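PDB 1YOX: TIGR00266 family protein from Pseudomonas aeruginosa, which is of unknown function but belongs to the AIM24 family of the cupin clan and assembles from three copies of a chain built largely of antiparallel beta sheet. Local coordinates for residues Y39-I44 and K87-F92; L24-T29 and F80-Q85; T174-T179 and L211-G216. One frame throughout, in Å; residues are numbered along the deposited sequence.

Contact 1 of 3, residues Y39-I44 and K87-F92; sequences YMTGDI and KQHVAF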
ATOM      1  N   TYR C  39      12.581   9.847  -9.947  1.00 36.43           N
ATOM      2  CA  TYR C  39      12.887  10.750 -11.040  1.00 36.60           C
ATOM      3  C   TYR C  39      13.972  11.752 -10.685  1.00 37.51           C
ATOM      4  O   TYR C  39      14.215  12.056  -9.523  1.00 36.77           O
ATOM      5  CB  TYR C  39      11.631  11.476 -11.586  1.00 36.12           C
ATOM      6  CG  TYR C  39      10.998  12.466 -10.619  1.00 35.48           C
ATOM      7  CD1 TYR C  39       9.866  12.109  -9.896  1.00 33.02           C
ATOM      8  CD2 TYR C  39      11.532  13.748 -10.422  1.00 35.31           C
ATOM      9  CE1 TYR C  39       9.277  12.972  -9.002  1.00 34.84           C
ATOM     10  CE2 TYR C  39      10.937  14.635  -9.495  1.00 36.65           C
ATOM     11  CZ  TYR C  39       9.802  14.230  -8.800  1.00 35.76           C
ATOM     12  OH  TYR C  39       9.161  15.047  -7.883  1.00 37.17           O
HETATM   13  N   MSE C  40      14.608  12.272 -11.722  1.00 38.63           N
HETATM   14  CA  MSE C  40      15.620  13.295 -11.567  1.00 41.37           C
HETATM   15  C   MSE C  40      15.632  14.211 -12.778  1.00 39.66           C
HETATM   16  O   MSE C  40      15.457  13.768 -13.919  1.00 39.43           O
HETATM   17  CB  MSE C  40      17.015  12.694 -11.278  1.00 41.06           C
HETATM   18  CG  MSE C  40      17.472  11.637 -12.231  1.00 43.50           C
HETATM   19 SE   MSE C  40      19.099  10.651 -11.663  1.00 49.61          SE
HETATM   20  CE  MSE C  40      18.922   9.295 -13.136  1.00 45.77           C
ATOM     21  N   THR C  41      15.811  15.495 -12.495  1.00 38.85           N
ATOM     22  CA  THR C  41      15.987  16.529 -13.511  1.00 38.15           C
ATOM     23  C   THR C  41      17.365  16.462 -14.177  1.00 38.92           C
ATOM     24  O   THR C  41      18.217  15.632 -13.824  1.00 38.11           O
ATOM     25  CB  THR C  41      15.695  17.967 -12.940  1.00 37.94           C
ATOM     26  OG1 THR C  41      16.538  18.213 -11.817  1.00 36.71           O
ATOM     27  CG2 THR C  41      14.249  18.120 -12.512  1.00 34.14           C
ATOM     28  N   GLY C  42      17.579  17.363 -15.135  1.00 39.71           N
ATOM     29  CA  GLY C  42      18.540  17.152 -16.219  1.00 40.35           C
ATOM     30  C   GLY C  42      20.002  17.125 -15.858  1.00 41.20           C
ATOM     31  O   GLY C  42      20.768  16.332 -16.413  1.00 41.71           O
ATOM     32  N   ASP C  43      20.410  17.983 -14.937  1.00 41.77           N
ATOM     33  CA  ASP C  43      21.833  18.067 -14.590  1.00 43.01           C
ATOM     34  C   ASP C  43      22.166  17.353 -13.288  1.00 42.50           C
ATOM     35  O   ASP C  43      23.203  17.633 -12.694  1.00 41.98           O
ATOM     36  CB  ASP C  43      22.306  19.542 -14.532  1.00 44.00           C
ATOM     37  CG  ASP C  43      21.743  20.403 -15.676  1.00 46.48           C
ATOM     38  OD1 ASP C  43      21.571  21.628 -15.466  1.00 46.79           O
ATOM     39  OD2 ASP C  43      21.459  19.854 -16.774  1.00 49.93           O
ATOM     40  N   ILE C  44      21.270  16.468 -12.831  1.00 43.27           N
ATOM     41  CA  ILE C  44      21.594  15.492 -11.760  1.00 43.49           C
ATOM     42  C   ILE C  44      22.475  14.351 -12.273  1.00 44.20           C
ATOM     43  O   ILE C  44      22.124  13.687 -13.220  1.00 43.75           O
ATOM     44  CB  ILE C  44      20.335  14.904 -11.061  1.00 43.66           C
ATOM     45  CG1 ILE C  44      19.786  15.903 -10.052  1.00 42.67           C
ATOM     46  CG2 ILE C  44      20.668  13.596 -10.278  1.00 42.47           C
ATOM     47  CD1 ILE C  44      18.574  16.550 -10.537  1.00 46.22           C
ATOM     48  N   LYS C  87      18.948  25.308  -9.540  1.00 43.06           N
ATOM     49  CA  LYS C  87      18.268  24.287  -8.742  1.00 43.03           C
ATOM     50  C   LYS C  87      17.892  23.041  -9.546  1.00 42.43           C
ATOM     51  O   LYS C  87      17.275  23.153 -10.626  1.00 41.77           O
ATOM     52  CB  LYS C  87      16.969  24.849  -8.151  1.00 43.29           C
ATOM     53  CG  LYS C  87      17.118  25.540  -6.829  1.00 45.73           C
ATOM     54  CD  LYS C  87      15.780  26.166  -6.400  1.00 48.63           C
ATOM     55  CE  LYS C  87      16.001  27.172  -5.264  1.00 51.10           C
ATOM     56  NZ  LYS C  87      14.728  27.804  -4.816  1.00 52.33           N
ATOM     57  N   GLN C  88      18.218  21.869  -8.995  1.00 40.80           N
ATOM     58  CA  GLN C  88      17.788  20.614  -9.580  1.00 40.82           C
ATOM     59  C   GLN C  88      17.063  19.746  -8.547  1.00 40.65           C
ATOM     60  O   GLN C  88      17.104  20.005  -7.336  1.00 40.95           O
ATOM     61  CB  GLN C  88      18.975  19.854 -10.162  1.00 41.49           C
ATOM     62  CG  GLN C  88      19.765  20.570 -11.252  1.00 41.51           C
ATOM     63  CD  GLN C  88      19.008  20.705 -12.552  1.00 44.89           C
ATOM     64  OE1 GLN C  88      18.294  19.799 -12.961  1.00 47.02           O
ATOM     65  NE2 GLN C  88      19.164  21.853 -13.219  1.00 46.16           N
ATOM     66  N   HIS C  89      16.405  18.701  -9.027  1.00 39.54           N
ATOM     67  CA  HIS C  89      15.560  17.896  -8.171  1.00 38.39           C
ATOM     68  C   HIS C  89      15.747  16.405  -8.433  1.00 37.37           C
ATOM     69  O   HIS C  89      15.994  15.987  -9.586  1.00 37.11           O
ATOM     70  CB  HIS C  89      14.100  18.289  -8.360  1.00 37.93           C
ATOM     71  CG  HIS C  89      13.833  19.745  -8.137  1.00 39.99           C
ATOM     72  ND1 HIS C  89      13.394  20.251  -6.928  1.00 39.52           N
ATOM     73  CD2 HIS C  89      13.924  20.804  -8.979  1.00 40.11           C
ATOM     74  CE1 HIS C  89      13.241  21.561  -7.037  1.00 40.06           C
ATOM     75  NE2 HIS C  89      13.558  21.919  -8.269  1.00 38.52           N
ATOM     76  N   VAL C  90      15.631  15.623  -7.354  1.00 35.73           N
ATOM     77  CA  VAL C  90      15.579  14.156  -7.405  1.00 34.40           C
ATOM     78  C   VAL C  90      14.575  13.688  -6.354  1.00 33.28           C
ATOM     79  O   VAL C  90      14.668  14.114  -5.216  1.00 32.39           O
ATOM     80  CB  VAL C  90      16.917  13.489  -6.992  1.00 34.79           C
ATOM     81  CG1 VAL C  90      16.981  12.052  -7.491  1.00 31.75           C
ATOM     82  CG2 VAL C  90      18.117  14.269  -7.439  1.00 36.19           C
ATOM     83  N   ALA C  91      13.663  12.788  -6.717  1.00 31.80           N
ATOM     84  CA  ALA C  91      12.697  12.233  -5.769  1.00 31.42           C
ATOM     85  C   ALA C  91      12.978  10.744  -5.396  1.00 31.87           C
ATOM     86  O   ALA C  91      13.502   9.967  -6.220  1.00 31.21           O
ATOM     87  CB  ALA C  91      11.259  12.416  -6.283  1.00 30.14           C
ATOM     88  N   PHE C  92      12.625  10.381  -4.156  1.00 31.47           N
ATOM     89  CA  PHE C  92      12.868   9.051  -3.594  1.00 31.53           C
ATOM     90  C   PHE C  92      11.618   8.566  -2.898  1.00 31.15           C
ATOM     91  O   PHE C  92      10.898   9.377  -2.330  1.00 30.40           O
ATOM     92  CB  PHE C  92      14.031   9.066  -2.582  1.00 31.89           C
ATOM     93  CG  PHE C  92      15.314   9.580  -3.158  1.00 32.43           C
ATOM     94  CD1 PHE C  92      15.737  10.885  -2.884  1.00 30.93           C
ATOM     95  CD2 PHE C  92      16.078   8.779  -3.998  1.00 33.14           C
ATOM     96  CE1 PHE C  92      16.891  11.376  -3.412  1.00 32.80           C
ATOM     97  CE2 PHE C  92      17.253   9.247  -4.556  1.00 34.89           C
ATOM     98  CZ  PHE C  92      17.681  10.552  -4.257  1.00 34.72           C
TER
HETATM   99  O   HOH W   1      21.367  23.634 -13.726  1.00 42.71           O
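A91 presses its methyl onto the ring of Y39, with CB 3.6 Å from the ring centroid and displaced from the centre toward the rim, a CH-pi contact over one face. A91 N also donates to Y39 O at 3.0 Å, while the phenol OH of Y39 reaches on to E21 of strand 19-24. On the other face of the sheet V90 fits between two apolar partners: its CG2 meets I44 CG1 at 3.5 Å, and its CG1 lies 3.8 Å from CB of selenomethionine M40. F80 packs against M40, I44 and V90 and closes this buried side. Packing gives way to polar bonding toward the type I turn T41-I44. The chi1 of T41 (57°) sets OG1 between the backbone N and the carbonyl carbon, where it accepts H89 N at 2.8 Å in an almost straight bond (173°) and donates to Q88 OE1 at 2.6 Å, approaching 30° off the amide plane. A weak bond from D43 N gives OE1 a second donor. Farther out, D43 and Q88 are joined by a water, which donates to D43 OD1 at 2.7 Å and accepts from Q88 NE2 at 2.9 Å, so the amide is gripped at both ends although its surroundings are partly exposed. Y39 and M40 also pair with a strand of a second subunit, so strand 37-40 is the edge of its sheet only within the chain. The arrangement is that of an antiparallel beta sheet continued across a subunit interface.

Contact 2 of 3, residues L24-T29 and F80-Q85; sequences LDPGET and FTNEGQ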
ATOM      1  N   LEU C  24      18.216  20.144  -4.911  1.00 36.06           N
ATOM      2  CA  LEU C  24      19.673  20.272  -4.865  1.00 36.79           C
ATOM      3  C   LEU C  24      20.138  21.606  -5.470  1.00 37.63           C
ATOM      4  O   LEU C  24      19.863  21.865  -6.638  1.00 36.77           O
ATOM      5  CB  LEU C  24      20.307  19.114  -5.662  1.00 37.64           C
ATOM      6  CG  LEU C  24      20.803  17.793  -5.027  1.00 37.57           C
ATOM      7  CD1 LEU C  24      20.192  17.478  -3.681  1.00 38.67           C
ATOM      8  CD2 LEU C  24      20.717  16.616  -5.957  1.00 36.17           C
ATOM      9  N   ASP C  25      20.829  22.449  -4.682  1.00 38.22           N
ATOM     10  CA  ASP C  25      21.579  23.594  -5.252  1.00 38.60           C
ATOM     11  C   ASP C  25      22.850  23.127  -5.973  1.00 39.59           C
ATOM     12  O   ASP C  25      23.293  21.977  -5.773  1.00 40.27           O
ATOM     13  CB  ASP C  25      21.865  24.648  -4.192  1.00 38.41           C
ATOM     14  CG  ASP C  25      20.584  25.171  -3.544  1.00 40.10           C
ATOM     15  OD1 ASP C  25      19.583  25.378  -4.273  1.00 40.80           O
ATOM     16  OD2 ASP C  25      20.564  25.340  -2.302  1.00 42.54           O
ATOM     17  N   PRO C  26      23.415  23.968  -6.879  1.00 40.09           N
ATOM     18  CA  PRO C  26      24.610  23.528  -7.594  1.00 40.14           C
ATOM     19  C   PRO C  26      25.701  23.058  -6.636  1.00 40.48           C
ATOM     20  O   PRO C  26      25.929  23.692  -5.610  1.00 40.95           O
ATOM     21  CB  PRO C  26      25.049  24.788  -8.330  1.00 40.72           C
ATOM     22  CG  PRO C  26      23.782  25.498  -8.591  1.00 39.99           C
ATOM     23  CD  PRO C  26      22.975  25.301  -7.343  1.00 40.10           C
ATOM     24  N   GLY C  27      26.325  21.928  -6.952  1.00 40.78           N
ATOM     25  CA  GLY C  27      27.353  21.342  -6.092  1.00 41.14           C
ATOM     26  C   GLY C  27      26.842  20.489  -4.936  1.00 41.78           C
ATOM     27  O   GLY C  27      27.648  19.814  -4.314  1.00 42.04           O
ATOM     28  N   GLU C  28      25.525  20.501  -4.655  1.00 41.76           N
ATOM     29  CA  GLU C  28      24.948  19.788  -3.482  1.00 42.70           C
ATOM     30  C   GLU C  28      24.680  18.292  -3.724  1.00 41.67           C
ATOM     31  O   GLU C  28      24.529  17.852  -4.860  1.00 42.81           O
ATOM     32  CB  GLU C  28      23.659  20.464  -2.986  1.00 42.55           C
ATOM     33  CG  GLU C  28      23.838  21.853  -2.370  1.00 44.41           C
ATOM     34  CD  GLU C  28      22.605  22.298  -1.579  1.00 45.02           C
ATOM     35  OE1 GLU C  28      21.474  21.869  -1.916  1.00 45.83           O
ATOM     36  OE2 GLU C  28      22.762  23.070  -0.603  1.00 49.28           O
ATOM     37  N   THR C  29      24.611  17.507  -2.659  1.00 40.53           N
ATOM     38  CA  THR C  29      24.506  16.048  -2.825  1.00 39.58           C
ATOM     39  C   THR C  29      23.566  15.388  -1.832  1.00 38.07           C
ATOM     40  O   THR C  29      23.490  15.789  -0.684  1.00 37.15           O
ATOM     41  CB  THR C  29      25.888  15.369  -2.800  1.00 39.76           C
ATOM     42  OG1 THR C  29      26.671  15.920  -3.854  1.00 43.25           O
ATOM     43  CG2 THR C  29      25.791  13.830  -3.013  1.00 40.08           C
ATOM     44  N   PHE C  80      23.744  11.365  -5.390  1.00 43.76           N
ATOM     45  CA  PHE C  80      23.130  12.193  -6.438  1.00 42.53           C
ATOM     46  C   PHE C  80      23.609  13.639  -6.276  1.00 41.92           C
ATOM     47  O   PHE C  80      23.342  14.273  -5.268  1.00 41.25           O
ATOM     48  CB  PHE C  80      21.594  12.093  -6.375  1.00 41.80           C
ATOM     49  CG  PHE C  80      21.070  10.707  -6.657  1.00 41.20           C
ATOM     50  CD1 PHE C  80      21.092   9.715  -5.663  1.00 39.97           C
ATOM     51  CD2 PHE C  80      20.587  10.374  -7.914  1.00 40.18           C
ATOM     52  CE1 PHE C  80      20.631   8.421  -5.929  1.00 40.17           C
ATOM     53  CE2 PHE C  80      20.098   9.070  -8.179  1.00 40.32           C
ATOM     54  CZ  PHE C  80      20.119   8.105  -7.188  1.00 39.67           C
ATOM     55  N   THR C  81      24.337  14.142  -7.266  1.00 42.21           N
ATOM     56  CA  THR C  81      24.845  15.515  -7.220  1.00 41.94           C
ATOM     57  C   THR C  81      24.271  16.393  -8.323  1.00 41.95           C
ATOM     58  O   THR C  81      24.054  15.933  -9.466  1.00 41.50           O
ATOM     59  CB  THR C  81      26.389  15.556  -7.232  1.00 41.86           C
ATOM     60  OG1 THR C  81      26.868  14.681  -6.214  1.00 43.48           O
ATOM     61  CG2 THR C  81      26.914  16.967  -6.911  1.00 41.96           C
ATOM     62  N   ASN C  82      24.007  17.653  -7.952  1.00 41.89           N
ATOM     63  CA  ASN C  82      23.687  18.724  -8.906  1.00 41.63           C
ATOM     64  C   ASN C  82      24.957  19.272  -9.606  1.00 41.97           C
ATOM     65  O   ASN C  82      25.763  19.996  -8.999  1.00 40.72           O
ATOM     66  CB  ASN C  82      22.947  19.838  -8.185  1.00 42.04           C
ATOM     67  CG  ASN C  82      22.471  20.963  -9.117  1.00 41.03           C
ATOM     68  OD1 ASN C  82      21.714  21.843  -8.693  1.00 42.27           O
ATOM     69  ND2 ASN C  82      22.887  20.929 -10.363  1.00 38.09           N
ATOM     70  N   GLU C  83      25.110  18.905 -10.878  1.00 42.80           N
ATOM     71  CA  GLU C  83      26.258  19.298 -11.694  1.00 44.91           C
ATOM     72  C   GLU C  83      25.931  20.466 -12.622  1.00 45.21           C
ATOM     73  O   GLU C  83      26.689  20.751 -13.563  1.00 45.99           O
ATOM     74  CB  GLU C  83      26.712  18.125 -12.568  1.00 45.22           C
ATOM     75  CG  GLU C  83      26.919  16.834 -11.819  1.00 48.24           C
ATOM     76  CD  GLU C  83      28.370  16.602 -11.488  1.00 52.85           C
ATOM     77  OE1 GLU C  83      29.053  15.986 -12.335  1.00 55.55           O
ATOM     78  OE2 GLU C  83      28.831  17.055 -10.409  1.00 53.42           O
ATOM     79  N   GLY C  84      24.791  21.110 -12.386  1.00 45.09           N
ATOM     80  CA  GLY C  84      24.365  22.252 -13.192  1.00 44.64           C
ATOM     81  C   GLY C  84      24.633  23.571 -12.504  1.00 44.21           C
ATOM     82  O   GLY C  84      25.523  23.665 -11.644  1.00 44.08           O
ATOM     83  N   GLN C  85      23.823  24.566 -12.861  1.00 44.21           N
ATOM     84  CA  GLN C  85      24.070  25.982 -12.543  1.00 44.37           C
ATOM     85  C   GLN C  85      22.920  26.605 -11.764  1.00 44.03           C
ATOM     86  O   GLN C  85      23.061  27.705 -11.237  1.00 43.74           O
ATOM     87  CB  GLN C  85      24.240  26.813 -13.826  1.00 45.07           C
ATOM     88  CG  GLN C  85      24.783  26.079 -15.036  1.00 46.24           C
ATOM     89  CD  GLN C  85      26.191  25.599 -14.821  1.00 49.56           C
ATOM     90  OE1 GLN C  85      26.610  24.575 -15.396  1.00 48.37           O
ATOM     91  NE2 GLN C  85      26.954  26.346 -13.988  1.00 50.12           N
TER
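T29 and T81 face each other as a non-hydrogen-bonded antiparallel pair, their backbones linked through neighbouring residues and their side chains through hydroxyls. The T81 side chain can be followed outward from CB, which lies 3.4 Å from T29 OG1. There it branches. Its OG1, beside the backbone N, comes within 2.7 Å of T29 OG1, and either hydroxyl could donate in this hydrogen bond. Its CG2, anti to the backbone N (chi1 of OG1 -51°), points along the partner chain instead, 3.2 Å from T29 OG1 and 3.3 Å from E28 O. That carbonyl also accepts N82 N at 3.1 Å. One residue earlier in the loop, G27 N returns a bond of 2.9 Å to N82 O, so the main chain of N82 is held on both its N-H and its carbonyl. G27 takes a positive phi (83°), as suits the third position of the type II turn D25-E28. The turn is closed internally by E28 N to D25 O and by the E28 carboxylate, whose OE1 receives D25 N at 2.9 Å from above its plane. P26, which is exposed to solvent, lies over the chain beyond the strand, with CB 3.5 Å from G84 O. On the buried side L24 packs on V90, and the F80 ring meets F92 edge-to-face. A short turn thus carries the chain from strand 19-24 of one sheet to strand 29-32 of another, bonded to the end of strand 78-82 through G27, E28 and T29, as in the layered antiparallel sheets of a beta sandwich.

Contact 3 of 3, residues T174-T179 and L211-G216; sequences TLRVDT and LTTLKG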
ATOM      1  N   THR C 174       8.977   0.614  29.521  1.00 60.58           N
ATOM      2  CA  THR C 174       9.288  -0.523  28.652  1.00 59.62           C
ATOM      3  C   THR C 174       8.266  -0.713  27.527  1.00 58.65           C
ATOM      4  O   THR C 174       7.051  -0.813  27.758  1.00 59.19           O
ATOM      5  CB  THR C 174       9.546  -1.835  29.433  1.00 60.03           C
ATOM      6  OG1 THR C 174      10.951  -1.941  29.730  1.00 61.11           O
ATOM      7  CG2 THR C 174       9.124  -3.063  28.620  1.00 59.51           C
ATOM      8  N   LEU C 175       8.772  -0.734  26.296  1.00 56.80           N
ATOM      9  CA  LEU C 175       7.927  -0.991  25.142  1.00 54.00           C
ATOM     10  C   LEU C 175       8.364  -2.298  24.490  1.00 52.46           C
ATOM     11  O   LEU C 175       9.545  -2.501  24.207  1.00 52.05           O
ATOM     12  CB  LEU C 175       7.946   0.195  24.176  1.00 53.78           C
ATOM     13  CG  LEU C 175       6.883   0.276  23.060  1.00 54.07           C
ATOM     14  CD1 LEU C 175       5.447   0.123  23.559  1.00 53.34           C
ATOM     15  CD2 LEU C 175       7.022   1.556  22.260  1.00 53.51           C
ATOM     16  N   ARG C 176       7.406  -3.204  24.319  1.00 50.40           N
ATOM     17  CA  ARG C 176       7.620  -4.423  23.552  1.00 48.87           C
ATOM     18  C   ARG C 176       6.967  -4.259  22.176  1.00 46.71           C
ATOM     19  O   ARG C 176       5.794  -3.875  22.059  1.00 45.70           O
ATOM     20  CB  ARG C 176       7.068  -5.650  24.281  1.00 48.84           C
ATOM     21  CG  ARG C 176       8.037  -6.292  25.328  1.00 51.48           C
ATOM     22  CD  ARG C 176       7.275  -7.249  26.291  1.00 50.39           C
ATOM     23  NE  ARG C 176       6.111  -6.572  26.882  1.00 52.63           N
ATOM     24  CZ  ARG C 176       4.962  -7.167  27.208  1.00 53.73           C
ATOM     25  NH1 ARG C 176       4.795  -8.480  27.010  1.00 53.05           N
ATOM     26  NH2 ARG C 176       3.970  -6.441  27.727  1.00 52.28           N
ATOM     27  N   VAL C 177       7.752  -4.540  21.143  1.00 44.59           N
ATOM     28  CA  VAL C 177       7.368  -4.276  19.769  1.00 42.84           C
ATOM     29  C   VAL C 177       7.616  -5.525  18.919  1.00 42.05           C
ATOM     30  O   VAL C 177       8.715  -6.104  18.965  1.00 40.61           O
ATOM     31  CB  VAL C 177       8.176  -3.043  19.211  1.00 43.00           C
ATOM     32  CG1 VAL C 177       8.028  -2.905  17.702  1.00 43.77           C
ATOM     33  CG2 VAL C 177       7.766  -1.739  19.902  1.00 40.51           C
ATOM     34  N   ASP C 178       6.612  -5.937  18.137  1.00 41.69           N
ATOM     35  CA  ASP C 178       6.867  -6.881  17.030  1.00 41.99           C
ATOM     36  C   ASP C 178       8.079  -6.406  16.225  1.00 40.88           C
ATOM     37  O   ASP C 178       8.158  -5.260  15.824  1.00 40.27           O
ATOM     38  CB  ASP C 178       5.652  -7.066  16.119  1.00 42.88           C
ATOM     39  CG  ASP C 178       5.865  -8.172  15.058  1.00 44.63           C
ATOM     40  OD1 ASP C 178       6.647  -9.119  15.282  1.00 47.91           O
ATOM     41  OD2 ASP C 178       5.234  -8.107  13.990  1.00 47.69           O
ATOM     42  N   THR C 179       9.044  -7.293  16.029  1.00 40.70           N
ATOM     43  CA  THR C 179      10.392  -6.879  15.647  1.00 39.76           C
ATOM     44  C   THR C 179      10.502  -6.024  14.381  1.00 39.47           C
ATOM     45  O   THR C 179      11.171  -5.001  14.388  1.00 40.15           O
ATOM     46  CB  THR C 179      11.369  -8.069  15.708  1.00 40.34           C
ATOM     47  OG1 THR C 179      11.619  -8.367  17.091  1.00 40.69           O
ATOM     48  CG2 THR C 179      12.699  -7.762  15.025  1.00 38.55           C
ATOM     49  N   LEU C 211      10.205 -10.688  19.165  1.00 44.30           N
ATOM     50  CA  LEU C 211       9.927  -9.496  19.958  1.00 43.90           C
ATOM     51  C   LEU C 211      11.148  -8.640  20.184  1.00 43.27           C
ATOM     52  O   LEU C 211      12.237  -9.158  20.347  1.00 43.26           O
ATOM     53  CB  LEU C 211       9.344  -9.863  21.308  1.00 44.07           C
ATOM     54  CG  LEU C 211       7.917 -10.414  21.335  1.00 46.15           C
ATOM     55  CD1 LEU C 211       7.318 -10.267  22.757  1.00 44.78           C
ATOM     56  CD2 LEU C 211       7.031  -9.739  20.277  1.00 46.08           C
ATOM     57  N   THR C 212      10.952  -7.326  20.174  1.00 42.78           N
ATOM     58  CA  THR C 212      12.016  -6.378  20.500  1.00 42.67           C
ATOM     59  C   THR C 212      11.577  -5.571  21.728  1.00 42.52           C
ATOM     60  O   THR C 212      10.510  -4.942  21.720  1.00 41.22           O
ATOM     61  CB  THR C 212      12.392  -5.463  19.294  1.00 42.73           C
ATOM     62  OG1 THR C 212      13.018  -6.258  18.277  1.00 42.15           O
ATOM     63  CG2 THR C 212      13.358  -4.335  19.710  1.00 42.05           C
ATOM     64  N   THR C 213      12.371  -5.672  22.797  1.00 42.44           N
ATOM     65  CA  THR C 213      12.095  -4.936  24.017  1.00 42.97           C
ATOM     66  C   THR C 213      12.939  -3.685  24.056  1.00 43.76           C
ATOM     67  O   THR C 213      14.173  -3.748  23.976  1.00 43.47           O
ATOM     68  CB  THR C 213      12.371  -5.762  25.257  1.00 43.15           C
ATOM     69  OG1 THR C 213      11.616  -6.970  25.187  1.00 44.54           O
ATOM     70  CG2 THR C 213      11.971  -5.005  26.534  1.00 42.81           C
ATOM     71  N   LEU C 214      12.243  -2.557  24.164  1.00 44.74           N
ATOM     72  CA  LEU C 214      12.844  -1.240  24.279  1.00 46.08           C
ATOM     73  C   LEU C 214      12.734  -0.718  25.705  1.00 47.13           C
ATOM     74  O   LEU C 214      11.674  -0.800  26.320  1.00 47.07           O
ATOM     75  CB  LEU C 214      12.154  -0.258  23.322  1.00 45.30           C
ATOM     76  CG  LEU C 214      12.321  -0.525  21.824  1.00 45.53           C
ATOM     77  CD1 LEU C 214      11.681   0.578  21.009  1.00 45.55           C
ATOM     78  CD2 LEU C 214      13.767  -0.641  21.461  1.00 42.98           C
ATOM     79  N   LYS C 215      13.817  -0.151  26.230  1.00 49.05           N
ATOM     80  CA  LYS C 215      13.762   0.395  27.592  1.00 50.84           C
ATOM     81  C   LYS C 215      14.658   1.618  27.762  1.00 51.03           C
ATOM     82  O   LYS C 215      15.838   1.581  27.403  1.00 51.29           O
ATOM     83  CB  LYS C 215      14.097  -0.695  28.624  1.00 50.54           C
ATOM     84  CG  LYS C 215      15.541  -1.209  28.570  1.00 52.33           C
ATOM     85  CD  LYS C 215      15.716  -2.585  29.273  1.00 53.27           C
ATOM     86  CE  LYS C 215      15.190  -3.775  28.416  1.00 55.92           C
ATOM     87  NZ  LYS C 215      15.699  -3.813  26.986  1.00 56.53           N
ATOM     88  N   GLY C 216      14.097   2.702  28.305  1.00 51.44           N
ATOM     89  CA  GLY C 216      14.886   3.908  28.563  1.00 51.34           C
ATOM     90  C   GLY C 216      14.265   5.245  28.187  1.00 51.45           C
ATOM     91  O   GLY C 216      13.098   5.508  28.451  1.00 51.39           O
TER
HETATM   92  O   HOH W   2      13.125  -4.532  16.306  1.00 44.82           O
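Strands 174-178 and 211-216 run antiparallel, their axes 4.6 Å apart at closest and their directions 157° from each other. They form a regular beta ladder, in which L175 with L214 and V177 with T212 are the hydrogen-bonded pairs, each carrying two backbone bonds. The shortest, from L214 N to L175 O, is 2.7 Å and nearly straight at 172°. On the partly exposed face T174 pairs with K215 and R176 with T213. T174 and K215 lie side by side, with T174 OG1 3.6 Å from K215 CB, and T174 CG2 reaches diagonally to T213 CG2 at 4.0 Å. R176 and T213 also run alongside one another, the methylene CG of R176 resting against the threonine OG1. The arginine head leaves the pair and its NH2 donates to I44 O of a third subunit, where strand 173-178 is itself joined to a strand of that chain. L175, V177, T212 and L214 turn to the buried face, where L175 and V177 pack on L222 and L214 on V220. At the far end D178 swings outward to a salt bridge with R229, and the chain leaves the ladder at T179. The T179 side chain meets that of T212 at about a right angle, and the two OG1 atoms are hydrogen-bonded at 2.8 Å, with either able to donate. With chi1 at -68°, OG1 of T212 stands beside its backbone N, close to the departing chain, and it has a further partner: a water that lies 2.6 Å from T212 OG1 and donates to T179 O at 2.8 Å.

Contacts 1 and 2 are neighbours, with centres about 9 Å apart; contact 1 lies on strand 88-92 and contact 2 on strand 78-82, the strand before it in the chain. They touch directly: Q88 O lies 2.7 Å from L24 N and D43 O 2.9 Å from E83 N, both probable hydrogen bonds. Contact 3 lies on the opposite side of the chain's centre. All three are partly buried, but contact 2 has the most exposed residues and touches no other subunit. Contacts 1 and 3 form complementary sides of the same kind of subunit interface, strand 37-40 of one chain pairing with strand 173-178 of another. Regular backbone pairing dominates contact 3, side-chain polar bonds and ring packing contact 1, and turn-to-strand bonding contact 2.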